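Local coordinates for protein cellulase (Bacteroides salanitronis, PDB 6WQY) that probably cuts internal beta-1,4 linkages of cellulose and related glucans as a broad-specificity family 5 endoglucanase, this chain being its catalytic TIM-barrel domain, at residues A[153-157]-A[168-172]; A[109-115]-A[163-167]. All coordinates share one frame; numbering follows the deposited sequence. Where two conformers were deposited one is given.

How the contacts relate
The two contacts sit at opposite ends of strand 167-170 in a closed eight-stranded parallel barrel, their centres about 15 Å apart. Contact 2 lies where strands 114-118 and 167-170 begin; contact 1 reaches the C-terminal end of 167-170 and joins it to the outer helix 139-159. The backbone connects them, since V168 N of contact 1 probably donates to A115 O of contact 2 over 2.8 Å. TIM-barrel active sites lie at the C-terminal strand ends, so contact 1 is nearer that side. The I156 side chain lies about 9 Å from a bound magnesium ion and about 9 Å from that of E95, a magnesium site not occupied in this chain; contact 2 lies away from E95.

Contact 1 (A[153-157]-A[168-172]); sequences WTQIA and VFEAM
W153 and A157 of helix 139-159 lie against F169, E170 and A171 in a helix-on-strand layer of the TIM barrel, with segment axes running nearly antiparallel and 11.0 Å apart at closest. The indole of W153 reaches across this gap. Its NE1 donates to A171 O at 3.0 Å, with an N-H...O angle of 148°; the acceptor lies near the plane of the indole, and the donor meets a lone pair in the carbonyl plane. Tryptophan suits the place because it brings one N-H to a backbone oxygen just beyond the strand while the rest of the ring stays apolar. Beside that bond, W153 CZ2 comes to 3.2 Å from E170 O.

Helix 139-159 is the main helix of the connection from strand 114-118 to its parallel neighbour 167-170, a beta-alpha-beta crossover, and F169 points outward from the sheet toward it. With its CG anti to the carbonyl carbon (chi1 -58°), F169 lays its ring between the helix and the strand. W153 CZ3 rests 3.5 Å from F169 CB, and the two side chains pass in opposite directions. Their six-membered rings are 5.4 Å apart between centroids, with planes inclined by 35°. Farther along the helix, A157 CB touches F169 CE2 at 3.8 Å; the small methyl lets the ring come close to the helix backbone. I156 CD1 lies over one face of the indole, and F203 of helix 191-209 meets W153 edge-to-face. E170 points the other way, its carboxylate bound by R76, N118 and Y306.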
# COMPACT_ATOMS: atom_id res chain seq x y z
N TRP A 153 10.63 -1.70 -14.05
CA TRP A 153 9.43 -2.53 -14.07
C TRP A 153 9.54 -3.64 -15.10
O TRP A 153 8.98 -4.72 -14.88
CB TRP A 153 8.17 -1.68 -14.23
CG TRP A 153 7.69 -1.18 -12.91
CD1 TRP A 153 7.62 0.12 -12.47
CD2 TRP A 153 7.23 -1.99 -11.82
NE1 TRP A 153 7.14 0.15 -11.17
CE2 TRP A 153 6.88 -1.13 -10.76
CE3 TRP A 153 7.05 -3.36 -11.65
CZ2 TRP A 153 6.41 -1.60 -9.55
CZ3 TRP A 153 6.57 -3.83 -10.44
CH2 TRP A 153 6.26 -2.95 -9.40
N THR A 154 10.25 -3.42 -16.22
CA THR A 154 10.48 -4.53 -17.15
C THR A 154 11.23 -5.66 -16.47
O THR A 154 10.86 -6.84 -16.58
CB THR A 154 11.25 -4.03 -18.39
OG1 THR A 154 10.45 -3.08 -19.10
CG2 THR A 154 11.61 -5.17 -19.32
N GLN A 155 12.30 -5.32 -15.74
CA GLN A 155 13.08 -6.33 -15.05
C GLN A 155 12.27 -7.01 -13.95
O GLN A 155 12.36 -8.24 -13.77
CB GLN A 155 14.34 -5.71 -14.46
CG GLN A 155 15.37 -5.31 -15.48
CD GLN A 155 16.44 -4.46 -14.84
OE1 GLN A 155 17.35 -4.98 -14.20
NE2 GLN A 155 16.32 -3.16 -14.98
N ILE A 156 11.51 -6.25 -13.17
CA ILE A 156 10.71 -6.85 -12.10
C ILE A 156 9.66 -7.77 -12.69
O ILE A 156 9.48 -8.91 -12.26
CB ILE A 156 10.10 -5.75 -11.21
CG1 ILE A 156 11.19 -4.94 -10.51
CG2 ILE A 156 9.14 -6.36 -10.22
CD1 ILE A 156 10.69 -3.59 -9.99
N ALA A 157 8.95 -7.28 -13.72
CA ALA A 157 7.93 -8.11 -14.35
C ALA A 157 8.53 -9.38 -14.93
O ALA A 157 7.95 -10.47 -14.80
CB ALA A 157 7.23 -7.30 -15.45
N VAL A 168 0.52 -9.00 -7.23
CA VAL A 168 0.14 -7.69 -7.75
C VAL A 168 1.38 -6.81 -7.80
O VAL A 168 2.21 -6.84 -6.89
CB VAL A 168 -0.90 -7.06 -6.80
CG1 VAL A 168 -1.23 -5.62 -7.17
CG2 VAL A 168 -2.16 -7.90 -6.73
N PHE A 169 1.50 -6.00 -8.86
CA PHE A 169 2.52 -4.95 -8.91
C PHE A 169 1.85 -3.60 -8.68
O PHE A 169 0.85 -3.29 -9.35
CB PHE A 169 3.20 -4.89 -10.29
CG PHE A 169 3.87 -6.18 -10.75
CD1 PHE A 169 4.32 -7.16 -9.88
CD2 PHE A 169 4.04 -6.36 -12.11
CE1 PHE A 169 4.93 -8.31 -10.37
CE2 PHE A 169 4.64 -7.51 -12.61
CZ PHE A 169 5.09 -8.48 -11.74
N GLU A 170 2.41 -2.78 -7.78
CA GLU A 170 1.95 -1.42 -7.49
C GLU A 170 3.04 -0.45 -7.97
O GLU A 170 4.19 -0.56 -7.55
CB GLU A 170 1.72 -1.29 -5.99
CG GLU A 170 1.40 0.11 -5.52
CD GLU A 170 1.37 0.18 -4.01
OE1 GLU A 170 0.38 -0.36 -3.40
OE2 GLU A 170 2.32 0.72 -3.41
N ALA A 171 2.66 0.49 -8.84
CA ALA A 171 3.64 1.24 -9.63
C ALA A 171 4.66 1.95 -8.77
O ALA A 171 5.85 1.99 -9.12
CB ALA A 171 2.88 2.28 -10.45
N MET A 172 4.19 2.62 -7.71
CA MET A 172 4.99 3.47 -6.84
C MET A 172 4.14 3.75 -5.61
O MET A 172 3.01 3.26 -5.50
CB MET A 172 5.48 4.73 -7.55
CG MET A 172 4.42 5.62 -8.07
SD MET A 172 5.04 6.70 -9.40
CE MET A 172 4.89 5.55 -10.77

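Contact 2 (A[109-115]-A[163-167]); sequences ESAGLNA and KGNFL
A parallel strand pairing, flanked by an aromatic ring with a salt bridge beyond it, joins 109-115 to 163-167 where strands 114-118 and 167-170 enter the barrel. A115 and L167 form the bridge. A115 N donates to F166 O at 2.9 Å, nearly straight at 165°, and L167 CA approaches A115 O at 3.4 Å in a CH...O contact. A115 CB and L167 CD1 meet on the same face of the sheet; alanine leaves room there for the leucine branch and for A108 of helix 95-110.

Both segments turn sharply before pairing. Helix 95-110 ends in a Schellman motif whose positive phi falls on G112, a conformation glycine readily accepts, while a type I turn from G164 to L167 brings F166 back toward the helix end. F166 takes the sterically demanding rotamer with CG between the backbone N and the carbonyl carbon (chi1 83°), folding its ring over L167. L167 CB lies 3.9 Å above the ring centre; E109 CG covers the opposite face, 3.6 Å from the plane toward the rim, in a CH-pi contact. The long aliphatic stem of the glutamate thus lines a ring while its carboxylate, tilted 20° from the ring plane, extends past it.

There E109 OE1 receives K163 NZ on its syn lone pair at 2.8 Å, a lysine bent at chi2 to reach it. E109 OE2 accepts from a water that in turn accepts from G164 N. R217, which belongs to neither segment, hydrogen-bonds to K163 O and G164 O. With both oxygens engaged and a cation close by, the carboxylate is probably restrained in rotation and is likely to stay ionised beside the apolar ring.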
# COMPACT_ATOMS: atom_id res chain seq x y z
N GLU A 109 3.58 -16.59 -1.19
CA GLU A 109 2.99 -17.59 -2.05
C GLU A 109 2.84 -18.91 -1.31
O GLU A 109 1.77 -19.53 -1.35
CB GLU A 109 3.88 -17.78 -3.28
CG GLU A 109 3.22 -18.63 -4.35
CD GLU A 109 4.09 -18.81 -5.58
OE1 GLU A 109 5.29 -18.48 -5.51
OE2 GLU A 109 3.57 -19.28 -6.60
N SER A 110 3.90 -19.34 -0.63
CA SER A 110 3.91 -20.61 0.09
C SER A 110 2.82 -20.63 1.15
O SER A 110 2.19 -21.67 1.38
CB SER A 110 5.28 -20.80 0.74
OG SER A 110 5.28 -21.93 1.60
N ALA A 111 2.61 -19.51 1.83
CA ALA A 111 1.62 -19.41 2.89
C ALA A 111 0.20 -19.20 2.38
O ALA A 111 -0.72 -19.09 3.20
CB ALA A 111 2.01 -18.29 3.85
N GLY A 112 -0.01 -19.15 1.07
CA GLY A 112 -1.35 -19.00 0.54
C GLY A 112 -1.88 -17.59 0.62
O GLY A 112 -3.10 -17.41 0.72
N LEU A 113 -1.01 -16.60 0.60
CA LEU A 113 -1.38 -15.19 0.67
C LEU A 113 -1.22 -14.54 -0.70
O LEU A 113 -0.36 -14.93 -1.50
CB LEU A 113 -0.49 -14.48 1.68
CG LEU A 113 -0.57 -15.00 3.11
CD1 LEU A 113 0.63 -14.57 3.93
CD2 LEU A 113 -1.86 -14.51 3.76
N ASN A 114 -2.04 -13.53 -0.96
CA ASN A 114 -1.76 -12.63 -2.07
C ASN A 114 -0.61 -11.70 -1.66
O ASN A 114 -0.35 -11.52 -0.47
CB ASN A 114 -2.97 -11.78 -2.43
CG ASN A 114 -4.17 -12.61 -2.78
OD1 ASN A 114 -4.10 -13.56 -3.55
ND2 ASN A 114 -5.31 -12.23 -2.21
N ALA A 115 0.07 -11.10 -2.63
CA ALA A 115 1.21 -10.24 -2.37
C ALA A 115 1.22 -9.05 -3.31
O ALA A 115 0.90 -9.20 -4.49
CB ALA A 115 2.52 -11.02 -2.54
N LYS A 163 4.70 -16.10 -12.14
CA LYS A 163 3.80 -16.07 -11.00
C LYS A 163 2.37 -15.76 -11.43
O LYS A 163 2.14 -14.93 -12.32
CB LYS A 163 4.25 -15.02 -9.99
CG LYS A 163 5.64 -15.25 -9.44
CD LYS A 163 5.80 -16.61 -8.77
CE LYS A 163 7.11 -16.69 -8.01
NZ LYS A 163 7.30 -18.01 -7.36
N GLY A 164 1.42 -16.44 -10.80
CA GLY A 164 0.02 -16.20 -11.05
C GLY A 164 -0.48 -14.93 -10.39
O GLY A 164 0.27 -14.10 -9.86
N ASN A 165 -1.81 -14.79 -10.42
CA ASN A 165 -2.44 -13.54 -10.02
C ASN A 165 -2.56 -13.37 -8.51
O ASN A 165 -3.14 -12.36 -8.07
CB ASN A 165 -3.78 -13.35 -10.73
CG ASN A 165 -3.62 -12.75 -12.12
OD1 ASN A 165 -2.50 -12.42 -12.56
ND2 ASN A 165 -4.74 -12.58 -12.82
N PHE A 166 -1.95 -14.24 -7.69
CA PHE A 166 -1.74 -13.89 -6.29
C PHE A 166 -0.86 -12.65 -6.18
O PHE A 166 -0.92 -11.94 -5.17
CB PHE A 166 -1.13 -15.04 -5.48
CG PHE A 166 0.37 -15.16 -5.59
CD1 PHE A 166 0.96 -15.85 -6.64
CD2 PHE A 166 1.20 -14.56 -4.65
CE1 PHE A 166 2.32 -15.94 -6.76
CE2 PHE A 166 2.57 -14.65 -4.78
CZ PHE A 166 3.14 -15.34 -5.83
N LEU A 167 -0.01 -12.40 -7.19
CA LEU A 167 1.00 -11.35 -7.13
C LEU A 167 0.54 -10.14 -7.92
O LEU A 167 0.22 -10.24 -9.12
CB LEU A 167 2.33 -11.87 -7.67
CG LEU A 167 3.47 -10.86 -7.68
CD1 LEU A 167 3.81 -10.33 -6.29
CD2 LEU A 167 4.70 -11.51 -8.32
O HOH W 1 2.20 -18.68 -9.07